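Local coordinates for tryptophane-5-halogenase (Microbispora sp. ATCC PTA-5024, PDB 5UAO), which is a flavin-dependent halogenase that chlorinates a tryptophan at position 5 of its indole during biosynthesis of the lanthipeptide NAI-107, at residues 30-35 / 46-51; 128-133 / 438-443; 253-258 / 413-418. All blocks are in the same frame, centred on the assembly; numbering follows the deposited sequence.

Contact 1 of 3, residues 30-35 / 46-51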
ATOM      1  N   ARG A  30     -24.578  17.383  14.982  1.00 31.17           N
ATOM      2  CA  ARG A  30     -24.927  18.657  14.390  1.00 33.90           C
ATOM      3  C   ARG A  30     -23.925  19.776  14.674  1.00 31.46           C
ATOM      4  O   ARG A  30     -23.860  20.752  13.931  1.00 29.13           O
ATOM      5  CB  ARG A  30     -26.312  19.108  14.931  1.00 37.21           C
ATOM      6  CG  ARG A  30     -27.488  18.201  14.510  1.00 43.98           C
ATOM      7  CD  ARG A  30     -28.841  18.782  14.938  1.00 46.76           C
ATOM      8  NE  ARG A  30     -29.937  17.804  14.787  1.00 54.90           N
ATOM      9  CZ  ARG A  30     -30.441  17.373  13.623  1.00 56.39           C
ATOM     10  NH1 ARG A  30     -29.958  17.831  12.451  1.00 56.30           N
ATOM     11  NH2 ARG A  30     -31.449  16.485  13.619  1.00 52.49           N
ATOM     12  N   THR A  31     -23.234  19.705  15.811  1.00 30.83           N
ATOM     13  CA  THR A  31     -22.308  20.762  16.229  1.00 30.89           C
ATOM     14  C   THR A  31     -20.923  20.127  16.386  1.00 30.66           C
ATOM     15  O   THR A  31     -20.832  19.070  16.932  1.00 28.95           O
ATOM     16  CB  THR A  31     -22.728  21.369  17.596  1.00 32.13           C
ATOM     17  OG1 THR A  31     -22.582  20.412  18.664  1.00 31.24           O
ATOM     18  CG2 THR A  31     -24.224  21.773  17.534  1.00 35.71           C
ATOM     19  N   VAL A  32     -19.867  20.838  15.977  1.00 31.10           N
ATOM     20  CA  VAL A  32     -18.489  20.398  16.199  1.00 28.46           C
ATOM     21  C   VAL A  32     -17.741  21.560  16.825  1.00 27.86           C
ATOM     22  O   VAL A  32     -17.864  22.709  16.386  1.00 28.77           O
ATOM     23  CB  VAL A  32     -17.790  19.981  14.891  1.00 27.73           C
ATOM     24  CG1 VAL A  32     -16.348  19.655  15.150  1.00 28.30           C
ATOM     25  CG2 VAL A  32     -18.505  18.813  14.211  1.00 32.13           C
ATOM     26  N   GLY A  33     -17.052  21.242  17.894  1.00 25.38           N
ATOM     27  CA  GLY A  33     -16.137  22.162  18.614  1.00 30.85           C
ATOM     28  C   GLY A  33     -14.671  21.816  18.276  1.00 26.36           C
ATOM     29  O   GLY A  33     -14.168  20.764  18.639  1.00 25.42           O
ATOM     30  N   VAL A  34     -14.026  22.698  17.545  1.00 25.20           N
ATOM     31  CA  VAL A  34     -12.607  22.620  17.265  1.00 23.26           C
ATOM     32  C   VAL A  34     -11.819  23.398  18.340  1.00 25.44           C
ATOM     33  O   VAL A  34     -11.930  24.648  18.498  1.00 25.62           O
ATOM     34  CB  VAL A  34     -12.326  23.169  15.874  1.00 24.26           C
ATOM     35  CG1 VAL A  34     -10.798  23.241  15.635  1.00 22.29           C
ATOM     36  CG2 VAL A  34     -13.104  22.343  14.854  1.00 25.38           C
ATOM     37  N   ILE A  35     -11.073  22.657  19.143  1.00 25.07           N
ATOM     38  CA  ILE A  35     -10.477  23.247  20.317  1.00 27.43           C
ATOM     39  C   ILE A  35      -9.042  23.613  20.056  1.00 29.53           C
ATOM     40  O   ILE A  35      -8.157  22.738  20.058  1.00 25.09           O
ATOM     41  CB  ILE A  35     -10.539  22.280  21.500  1.00 25.31           C
ATOM     42  CG1 ILE A  35     -11.967  21.744  21.614  1.00 27.49           C
ATOM     43  CG2 ILE A  35     -10.107  23.028  22.800  1.00 26.79           C
ATOM     44  CD1 ILE A  35     -13.074  22.820  21.596  1.00 26.46           C
ATOM     45  N   LEU A  46     -12.189  25.050   8.659  1.00 26.44           N
ATOM     46  CA  LEU A  46     -12.490  25.401   7.273  1.00 28.52           C
ATOM     47  C   LEU A  46     -12.900  24.175   6.450  1.00 28.40           C
ATOM     48  O   LEU A  46     -13.788  24.276   5.622  1.00 25.68           O
ATOM     49  CB  LEU A  46     -11.302  26.114   6.635  1.00 27.34           C
ATOM     50  CG  LEU A  46     -11.124  27.508   7.162  1.00 28.56           C
ATOM     51  CD1 LEU A  46      -9.756  28.032   6.799  1.00 29.32           C
ATOM     52  CD2 LEU A  46     -12.166  28.414   6.537  1.00 31.70           C
ATOM     53  N   ALA A  47     -12.237  23.028   6.695  1.00 25.89           N
ATOM     54  CA  ALA A  47     -12.560  21.787   6.002  1.00 28.86           C
ATOM     55  C   ALA A  47     -13.948  21.265   6.383  1.00 29.93           C
ATOM     56  O   ALA A  47     -14.697  20.838   5.457  1.00 27.68           O
ATOM     57  CB  ALA A  47     -11.517  20.732   6.268  1.00 32.24           C
ATOM     58  N   LEU A  48     -14.302  21.332   7.691  1.00 25.98           N
ATOM     59  CA  LEU A  48     -15.604  20.925   8.119  1.00 28.57           C
ATOM     60  C   LEU A  48     -16.726  21.754   7.493  1.00 31.37           C
ATOM     61  O   LEU A  48     -17.723  21.210   7.024  1.00 30.80           O
ATOM     62  CB  LEU A  48     -15.766  20.962   9.634  1.00 29.00           C
ATOM     63  CG  LEU A  48     -15.024  19.859  10.371  1.00 27.62           C
ATOM     64  CD1 LEU A  48     -14.826  20.332  11.829  1.00 27.24           C
ATOM     65  CD2 LEU A  48     -15.773  18.553  10.318  1.00 31.65           C
ATOM     66  N   LYS A  49     -16.589  23.050   7.558  1.00 30.44           N
ATOM     67  CA  LYS A  49     -17.575  23.929   6.987  1.00 34.14           C
ATOM     68  C   LYS A  49     -17.630  23.833   5.423  1.00 40.32           C
ATOM     69  O   LYS A  49     -18.704  23.979   4.875  1.00 36.81           O
ATOM     70  CB  LYS A  49     -17.300  25.357   7.468  1.00 36.70           C
ATOM     71  CG  LYS A  49     -18.505  26.275   7.514  1.00 42.21           C
ATOM     72  CD  LYS A  49     -19.557  25.813   8.530  1.00 41.94           C
ATOM     73  CE  LYS A  49     -20.760  26.739   8.478  1.00 42.27           C
ATOM     74  NZ  LYS A  49     -21.927  26.057   9.090  1.00 42.17           N
ATOM     75  N   ALA A  50     -16.514  23.558   4.724  1.00 35.57           N
ATOM     76  CA  ALA A  50     -16.504  23.448   3.256  1.00 33.40           C
ATOM     77  C   ALA A  50     -17.227  22.211   2.817  1.00 36.45           C
ATOM     78  O   ALA A  50     -17.989  22.245   1.875  1.00 35.27           O
ATOM     79  CB  ALA A  50     -15.086  23.338   2.714  1.00 31.81           C
ATOM     80  N   LYS A  51     -16.979  21.096   3.496  1.00 32.70           N
ATOM     81  CA  LYS A  51     -17.507  19.831   3.025  1.00 33.94           C
ATOM     82  C   LYS A  51     -18.796  19.404   3.693  1.00 36.34           C
ATOM     83  O   LYS A  51     -19.485  18.571   3.112  1.00 42.08           O
ATOM     84  CB  LYS A  51     -16.479  18.733   3.167  1.00 35.27           C
ATOM     85  CG  LYS A  51     -15.191  18.963   2.410  1.00 38.60           C
ATOM     86  CD  LYS A  51     -15.341  19.034   0.902  1.00 38.34           C
ATOM     87  CE  LYS A  51     -13.990  19.339   0.328  1.00 41.83           C
ATOM     88  NZ  LYS A  51     -14.014  19.735  -1.088  1.00 44.17           N
TER
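Leu-48 lays its CD1 methyl on two valines of strand 31-35, Val-32 and Val-34. This is strand-to-helix packing inside a Rossmann-type beta-alpha-beta unit, made of strand 31-35, helix 39-51 and strand 56-61. Gly-36 and Gly-38 lie in the turn after the strand, and Gly-41 in the first turn of the helix. Their spacing fits the GxGxxG pattern of FAD-binding Rossmann folds.

The two valines are two residues apart on the strand, and both point their side chains at the helix. They use different branches. Val-32 offers CG1, the methyl anti to its own backbone N (chi1 175°). Val-34 offers CG2, the methyl beside its backbone N. The Leu-48 side chain lies perpendicular to that of Val-32 but runs antiparallel to that of Val-34. All three side chains are buried, and the contact is purely apolar.

Leu-48 also touches Val-57, so one side chain packs against both strands of the unit. Val-32 is backbone-bonded to Asp-56 and Ala-58 of the adjacent parallel strand. Leu-46, on another side of the helix, packs on helix 178-191. The closer of the two methyl contacts is Val-32 CG1 to Leu-48 CD1, at 3.7 Å, while Val-34 CG2 stands 4.0 Å from Leu-48 CD1.

Contact 2 of 3, residues 128-133 / 438-443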
ATOM      1  N   GLY A 128      17.530  11.668 -14.799  1.00 42.60           N
ATOM      2  CA  GLY A 128      17.916  10.304 -14.449  1.00 37.96           C
ATOM      3  C   GLY A 128      18.987  10.260 -13.399  1.00 35.86           C
ATOM      4  O   GLY A 128      20.055  10.859 -13.549  1.00 32.98           O
ATOM      5  N   LEU A 129      18.718   9.514 -12.334  1.00 33.12           N
ATOM      6  CA  LEU A 129      19.583   9.521 -11.176  1.00 32.84           C
ATOM      7  C   LEU A 129      20.897   8.832 -11.436  1.00 30.00           C
ATOM      8  O   LEU A 129      21.935   9.309 -11.022  1.00 30.03           O
ATOM      9  CB  LEU A 129      18.849   8.860 -10.028  1.00 35.94           C
ATOM     10  CG  LEU A 129      19.195   8.984  -8.574  1.00 42.54           C
ATOM     11  CD1 LEU A 129      19.640  10.403  -8.182  1.00 41.19           C
ATOM     12  CD2 LEU A 129      17.933   8.542  -7.798  1.00 40.52           C
ATOM     13  N   VAL A 130      20.858   7.715 -12.119  1.00 27.61           N
ATOM     14  CA  VAL A 130      22.049   6.938 -12.369  1.00 29.12           C
ATOM     15  C   VAL A 130      22.961   7.692 -13.321  1.00 28.25           C
ATOM     16  O   VAL A 130      24.150   7.778 -13.112  1.00 27.83           O
ATOM     17  CB  VAL A 130      21.728   5.532 -12.918  1.00 32.54           C
ATOM     18  CG1 VAL A 130      23.031   4.846 -13.341  1.00 36.06           C
ATOM     19  CG2 VAL A 130      20.971   4.719 -11.867  1.00 33.66           C
ATOM     20  N   GLY A 131      22.371   8.317 -14.323  1.00 29.38           N
ATOM     21  CA  GLY A 131      23.149   9.116 -15.275  1.00 30.94           C
ATOM     22  C   GLY A 131      23.761  10.334 -14.568  1.00 28.35           C
ATOM     23  O   GLY A 131      24.945  10.679 -14.796  1.00 28.06           O
ATOM     24  N   SER A 132      23.003  10.956 -13.667  1.00 25.79           N
ATOM     25  CA  SER A 132      23.565  12.135 -12.922  1.00 25.95           C
ATOM     26  C   SER A 132      24.790  11.663 -12.137  1.00 23.94           C
ATOM     27  O   SER A 132      25.884  12.332 -12.144  1.00 26.99           O
ATOM     28  CB  SER A 132      22.487  12.777 -12.007  1.00 24.05           C
ATOM     29  OG  SER A 132      23.018  13.849 -11.207  1.00 27.13           O
ATOM     30  N   LEU A 133      24.651  10.558 -11.419  1.00 25.85           N
ATOM     31  CA  LEU A 133      25.803  10.045 -10.604  1.00 27.20           C
ATOM     32  C   LEU A 133      27.040   9.647 -11.456  1.00 28.02           C
ATOM     33  O   LEU A 133      28.208   9.950 -11.126  1.00 29.38           O
ATOM     34  CB  LEU A 133      25.389   8.874  -9.732  1.00 31.22           C
ATOM     35  CG  LEU A 133      24.528   9.350  -8.516  1.00 31.01           C
ATOM     36  CD1 LEU A 133      23.618   8.171  -8.132  1.00 35.94           C
ATOM     37  CD2 LEU A 133      25.381   9.912  -7.371  1.00 31.69           C
ATOM     38  N   GLY A 438      21.922  -2.919  -4.499  1.00 36.56           N
ATOM     39  CA  GLY A 438      21.731  -2.326  -5.839  1.00 33.35           C
ATOM     40  C   GLY A 438      20.931  -1.051  -5.817  1.00 34.49           C
ATOM     41  O   GLY A 438      19.683  -1.069  -5.796  1.00 32.33           O
ATOM     42  N   ALA A 439      21.655   0.056  -5.851  1.00 31.25           N
ATOM     43  CA  ALA A 439      21.066   1.410  -5.760  1.00 36.04           C
ATOM     44  C   ALA A 439      21.061   2.116  -7.136  1.00 36.91           C
ATOM     45  O   ALA A 439      21.930   1.874  -7.963  1.00 34.62           O
ATOM     46  CB  ALA A 439      21.866   2.229  -4.752  1.00 36.49           C
ATOM     47  N   PRO A 440      20.089   2.961  -7.398  1.00 34.81           N
ATOM     48  CA  PRO A 440      18.977   3.391  -6.573  1.00 37.45           C
ATOM     49  C   PRO A 440      17.846   2.367  -6.631  1.00 37.59           C
ATOM     50  O   PRO A 440      17.668   1.678  -7.655  1.00 33.21           O
ATOM     51  CB  PRO A 440      18.498   4.651  -7.280  1.00 33.06           C
ATOM     52  CG  PRO A 440      18.825   4.436  -8.708  1.00 34.63           C
ATOM     53  CD  PRO A 440      20.033   3.567  -8.738  1.00 35.05           C
ATOM     54  N   LEU A 441      17.053   2.324  -5.578  1.00 32.79           N
ATOM     55  CA  LEU A 441      15.927   1.433  -5.527  1.00 33.14           C
ATOM     56  C   LEU A 441      14.959   1.750  -6.590  1.00 32.32           C
ATOM     57  O   LEU A 441      14.282   0.854  -7.124  1.00 34.23           O
ATOM     58  CB  LEU A 441      15.230   1.548  -4.160  1.00 35.26           C
ATOM     59  CG  LEU A 441      16.005   1.015  -2.954  1.00 37.31           C
ATOM     60  CD1 LEU A 441      15.413   1.597  -1.660  1.00 42.65           C
ATOM     61  CD2 LEU A 441      15.985  -0.490  -2.968  1.00 42.00           C
ATOM     62  N   THR A 442      14.835   3.021  -6.930  1.00 31.39           N
ATOM     63  CA  THR A 442      13.961   3.420  -8.047  1.00 31.66           C
ATOM     64  C   THR A 442      14.456   2.874  -9.422  1.00 32.91           C
ATOM     65  O   THR A 442      13.683   2.907 -10.356  1.00 30.93           O
ATOM     66  CB  THR A 442      13.815   4.955  -8.180  1.00 31.78           C
ATOM     67  OG1 THR A 442      15.103   5.618  -8.093  1.00 31.18           O
ATOM     68  CG2 THR A 442      12.897   5.448  -7.075  1.00 37.51           C
ATOM     69  N   GLY A 443      15.693   2.364  -9.508  1.00 34.00           N
ATOM     70  CA  GLY A 443      16.196   1.711 -10.723  1.00 35.02           C
ATOM     71  C   GLY A 443      16.017   0.202 -10.739  1.00 42.85           C
ATOM     72  O   GLY A 443      16.294  -0.445 -11.747  1.00 41.37           O
TER
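Pro-440 is met along its ring by Val-130 and Leu-129, which approach it in different ways. The contact joins the N-terminal turn of helix 129-136 to a cis-proline turn, since the peptide bond before Pro-440 is cis. The proline lies between helix 429-437 and a short 3-10 turn at 441-443.

Val-130 stands roughly square to the proline. Val-130 CG2 meets the CD end of the ring and lies 3.8 Å from Pro-440 CG. Leu-129 instead runs alongside the proline, pointing the opposite way. It brings CD2 to the CB end, with Leu-129 CD2 4.0 Å from Pro-440 CB. Its CG is anti to the backbone N (chi1 -162°), which carries the branch across to the turn.

The same CD2 methyl reaches Thr-442, and the two side chains are nearly perpendicular. This is a plain van der Waals touch on OG1. The hydroxyl has its polar partner in Asp-466, which bonds it through OD2 and takes the Leu-441 amide through OD1. Asp-466 thus ties the 440-443 loop to helix 461-471. Leu-470 of that helix also packs on Leu-129.

Just after the cis peptide, Gly-443 N bonds Pro-440 O at 2.8 Å, which closes the 3-10 turn. Packing is tight at one point: Val-130 CG2 lies 3.5 Å from Pro-440 CD, closer than usual for two carbons.

Contact 3 of 3, residues 253-258 / 413-418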
ATOM      1  N   SER A 253      15.266   7.531  17.641  1.00 26.14           N
ATOM      2  CA  SER A 253      15.701   7.926  16.281  1.00 25.93           C
ATOM      3  C   SER A 253      15.916   9.419  16.115  1.00 29.83           C
ATOM      4  O   SER A 253      16.732   9.843  15.305  1.00 32.17           O
ATOM      5  CB  SER A 253      14.663   7.545  15.285  1.00 23.20           C
ATOM      6  OG  SER A 253      14.525   6.140  15.169  1.00 25.69           O
ATOM      7  N   LEU A 254      15.130  10.216  16.822  1.00 28.19           N
ATOM      8  CA  LEU A 254      15.061  11.634  16.575  1.00 29.09           C
ATOM      9  C   LEU A 254      15.347  12.288  17.945  1.00 30.41           C
ATOM     10  O   LEU A 254      14.539  12.218  18.868  1.00 34.55           O
ATOM     11  CB  LEU A 254      13.689  11.961  15.950  1.00 30.27           C
ATOM     12  CG  LEU A 254      13.387  11.223  14.622  1.00 29.19           C
ATOM     13  CD1 LEU A 254      12.007  11.553  14.095  1.00 30.35           C
ATOM     14  CD2 LEU A 254      14.371  11.722  13.567  1.00 33.56           C
ATOM     15  N   PHE A 255      16.556  12.819  18.082  1.00 32.29           N
ATOM     16  CA  PHE A 255      17.102  13.271  19.365  1.00 38.26           C
ATOM     17  C   PHE A 255      16.954  14.790  19.620  1.00 36.75           C
ATOM     18  O   PHE A 255      17.320  15.263  20.693  1.00 31.61           O
ATOM     19  CB  PHE A 255      18.643  13.135  19.345  1.00 42.95           C
ATOM     20  CG  PHE A 255      19.183  11.804  19.071  1.00 43.52           C
ATOM     21  CD1 PHE A 255      18.473  10.642  19.310  1.00 53.42           C
ATOM     22  CD2 PHE A 255      20.508  11.705  18.669  1.00 54.49           C
ATOM     23  CE1 PHE A 255      19.066   9.388  19.124  1.00 48.96           C
ATOM     24  CE2 PHE A 255      21.111  10.460  18.473  1.00 53.20           C
ATOM     25  CZ  PHE A 255      20.387   9.303  18.688  1.00 55.62           C
ATOM     26  N   THR A 256      16.629  15.594  18.602  1.00 27.33           N
ATOM     27  CA  THR A 256      16.521  17.037  18.835  1.00 27.15           C
ATOM     28  C   THR A 256      15.231  17.407  19.568  1.00 27.99           C
ATOM     29  O   THR A 256      14.253  16.714  19.421  1.00 27.27           O
ATOM     30  CB  THR A 256      16.576  17.802  17.508  1.00 28.83           C
ATOM     31  OG1 THR A 256      15.557  17.336  16.639  1.00 26.69           O
ATOM     32  CG2 THR A 256      17.923  17.588  16.845  1.00 27.77           C
ATOM     33  N   ASP A 257      15.210  18.516  20.297  1.00 24.81           N
ATOM     34  CA  ASP A 257      14.048  18.880  21.070  1.00 30.10           C
ATOM     35  C   ASP A 257      13.817  20.360  21.240  1.00 29.71           C
ATOM     36  O   ASP A 257      12.950  20.758  22.040  1.00 28.40           O
ATOM     37  CB  ASP A 257      14.178  18.267  22.483  1.00 32.68           C
ATOM     38  CG  ASP A 257      15.468  18.670  23.183  1.00 38.43           C
ATOM     39  OD1 ASP A 257      16.384  19.311  22.601  1.00 34.86           O
ATOM     40  OD2 ASP A 257      15.564  18.377  24.370  1.00 43.60           O
ATOM     41  N   ALA A 258      14.600  21.193  20.547  1.00 27.38           N
ATOM     42  CA  ALA A 258      14.510  22.636  20.681  1.00 25.91           C
ATOM     43  C   ALA A 258      14.921  23.292  19.393  1.00 26.96           C
ATOM     44  O   ALA A 258      15.665  22.702  18.614  1.00 23.57           O
ATOM     45  CB  ALA A 258      15.394  23.137  21.852  1.00 25.79           C
ATOM     46  N   THR A 413      31.591  16.399  15.377  1.00 34.31           N
ATOM     47  CA  THR A 413      31.233  16.894  16.707  1.00 29.16           C
ATOM     48  C   THR A 413      30.624  15.738  17.527  1.00 29.88           C
ATOM     49  O   THR A 413      30.189  14.746  16.965  1.00 32.70           O
ATOM     50  CB  THR A 413      30.187  18.026  16.614  1.00 31.89           C
ATOM     51  OG1 THR A 413      28.979  17.489  16.045  1.00 30.98           O
ATOM     52  CG2 THR A 413      30.711  19.228  15.782  1.00 32.61           C
ATOM     53  N   PRO A 414      30.600  15.869  18.866  1.00 32.68           N
ATOM     54  CA  PRO A 414      30.083  14.752  19.683  1.00 34.77           C
ATOM     55  C   PRO A 414      28.606  14.449  19.331  1.00 31.90           C
ATOM     56  O   PRO A 414      28.254  13.275  19.221  1.00 28.91           O
ATOM     57  CB  PRO A 414      30.265  15.235  21.133  1.00 35.97           C
ATOM     58  CG  PRO A 414      31.303  16.326  21.075  1.00 34.28           C
ATOM     59  CD  PRO A 414      31.113  16.976  19.698  1.00 36.15           C
ATOM     60  N   PHE A 415      27.776  15.478  19.086  1.00 32.93           N
ATOM     61  CA  PHE A 415      26.393  15.221  18.583  1.00 28.39           C
ATOM     62  C   PHE A 415      26.393  14.345  17.334  1.00 26.63           C
ATOM     63  O   PHE A 415      25.629  13.361  17.277  1.00 28.14           O
ATOM     64  CB  PHE A 415      25.597  16.495  18.346  1.00 28.15           C
ATOM     65  CG  PHE A 415      24.259  16.235  17.742  1.00 27.17           C
ATOM     66  CD1 PHE A 415      23.183  15.931  18.548  1.00 31.73           C
ATOM     67  CD2 PHE A 415      24.083  16.199  16.370  1.00 27.75           C
ATOM     68  CE1 PHE A 415      21.952  15.620  17.991  1.00 30.35           C
ATOM     69  CE2 PHE A 415      22.827  15.959  15.806  1.00 29.41           C
ATOM     70  CZ  PHE A 415      21.758  15.655  16.629  1.00 31.35           C
ATOM     71  N   TRP A 416      27.250  14.617  16.343  1.00 24.71           N
ATOM     72  CA  TRP A 416      27.175  13.939  15.091  1.00 25.29           C
ATOM     73  C   TRP A 416      27.815  12.580  15.128  1.00 28.07           C
ATOM     74  O   TRP A 416      27.330  11.631  14.507  1.00 24.53           O
ATOM     75  CB  TRP A 416      27.671  14.795  13.916  1.00 27.95           C
ATOM     76  CG  TRP A 416      26.553  15.785  13.455  1.00 23.89           C
ATOM     77  CD1 TRP A 416      26.521  17.106  13.655  1.00 25.27           C
ATOM     78  CD2 TRP A 416      25.304  15.447  12.808  1.00 24.64           C
ATOM     79  NE1 TRP A 416      25.354  17.643  13.182  1.00 26.14           N
ATOM     80  CE2 TRP A 416      24.579  16.632  12.671  1.00 24.46           C
ATOM     81  CE3 TRP A 416      24.723  14.253  12.376  1.00 23.96           C
ATOM     82  CZ2 TRP A 416      23.288  16.666  12.124  1.00 24.95           C
ATOM     83  CZ3 TRP A 416      23.440  14.277  11.802  1.00 22.42           C
ATOM     84  CH2 TRP A 416      22.748  15.505  11.681  1.00 21.91           C
ATOM     85  N   LYS A 417      28.852  12.437  15.917  1.00 33.32           N
ATOM     86  CA  LYS A 417      29.351  11.100  16.209  1.00 34.80           C
ATOM     87  C   LYS A 417      28.284  10.210  16.854  1.00 30.54           C
ATOM     88  O   LYS A 417      28.073   9.047  16.430  1.00 32.68           O
ATOM     89  CB  LYS A 417      30.601  11.200  17.101  1.00 38.17           C
ATOM     90  CG  LYS A 417      31.818  11.776  16.360  1.00 47.33           C
ATOM     91  CD  LYS A 417      33.041  11.879  17.286  1.00 47.41           C
ATOM     92  CE  LYS A 417      34.365  11.769  16.523  1.00 59.18           C
ATOM     93  NZ  LYS A 417      34.409  12.610  15.273  1.00 67.22           N
ATOM     94  N   GLU A 418      27.589  10.745  17.846  1.00 31.53           N
ATOM     95  CA  GLU A 418      26.514  10.005  18.508  1.00 31.06           C
ATOM     96  C   GLU A 418      25.388   9.668  17.536  1.00 32.51           C
ATOM     97  O   GLU A 418      24.899   8.562  17.534  1.00 29.67           O
ATOM     98  CB  GLU A 418      25.946  10.815  19.647  1.00 35.34           C
ATOM     99  CG  GLU A 418      24.779  10.203  20.402  1.00 44.21           C
ATOM    100  CD  GLU A 418      25.220   9.159  21.425  1.00 53.49           C
ATOM    101  OE1 GLU A 418      26.381   8.707  21.341  1.00 55.36           O
ATOM    102  OE2 GLU A 418      24.398   8.799  22.310  1.00 62.13           O
TER
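The edge of the Phe-255 ring meets Phe-415, whose CE1 lies near the Phe-255 plane. The closest atoms are Phe-255 CD2 and Phe-415 CE1, 4.2 Å apart. Relative to the Phe-415 ring the approach is oblique. Thr-256 also comes obliquely to that ring and sets its CG2 methyl 4.3 Å from Phe-415 CZ.

Phe-415 also meets the indole of Trp-416: Phe-415 CE2 stands 3.6 Å above the Trp-416 plane, over its centre. In return, CD1 of Trp-416 lies in the plane of Phe-415, at its edge. The Phe-415 side chain starts off across the direction of the loop, but with CG anti to the backbone N (chi1 175°) its tip reaches Phe-255 and Thr-256.

Glu-418, one helical turn after Phe-415, adds its aliphatic part. Glu-418 CG is 4.2 Å from Phe-255 CE2, and the glutamate chain, bent at chi2, runs crosswise to the phenylalanine. The carboxylate plane is turned 48° from the ring. This end of the contact is exposed, whereas Phe-415 and Thr-256 are buried.

Tyr-405 of helix 383-406 touches both Thr-256 and Phe-415, and its ring meets Trp-416. The indole NE1 bonds Met-279 O. Helix 414-422 begins at Thr-413, the N-cap, whose OG1 accepts a weak bond from Trp-416 N and also hydrogen-bonds Asn-280 O. In the loop 253-258, Asp-257 and Ala-258 both face Phe-299. The arrangement is thus a capped helix start packed beside a loop that enters strand 258-264 through a classic beta bulge.

Overall arrangement
All three contacts belong to the tryptophan halogenase part of the chain, but none touches another. Contact 1 is closed within a short piece of chain near the N-terminus. Contacts 2 and 3 tie together parts far apart in sequence, and contact 3 is nested in the loop that contact 2 closes. Contact 1 lies on the opposite side of the chain's centre from the other two, its centre 45 Å from that of contact 2 and 40 Å from that of contact 3. Contacts 2 and 3 come within about 17 Å at their nearest atoms. The side chains of Val-34 in contact 1 and Thr-256 in contact 3 are each about 9 Å from the bound FAD, near it but not touching.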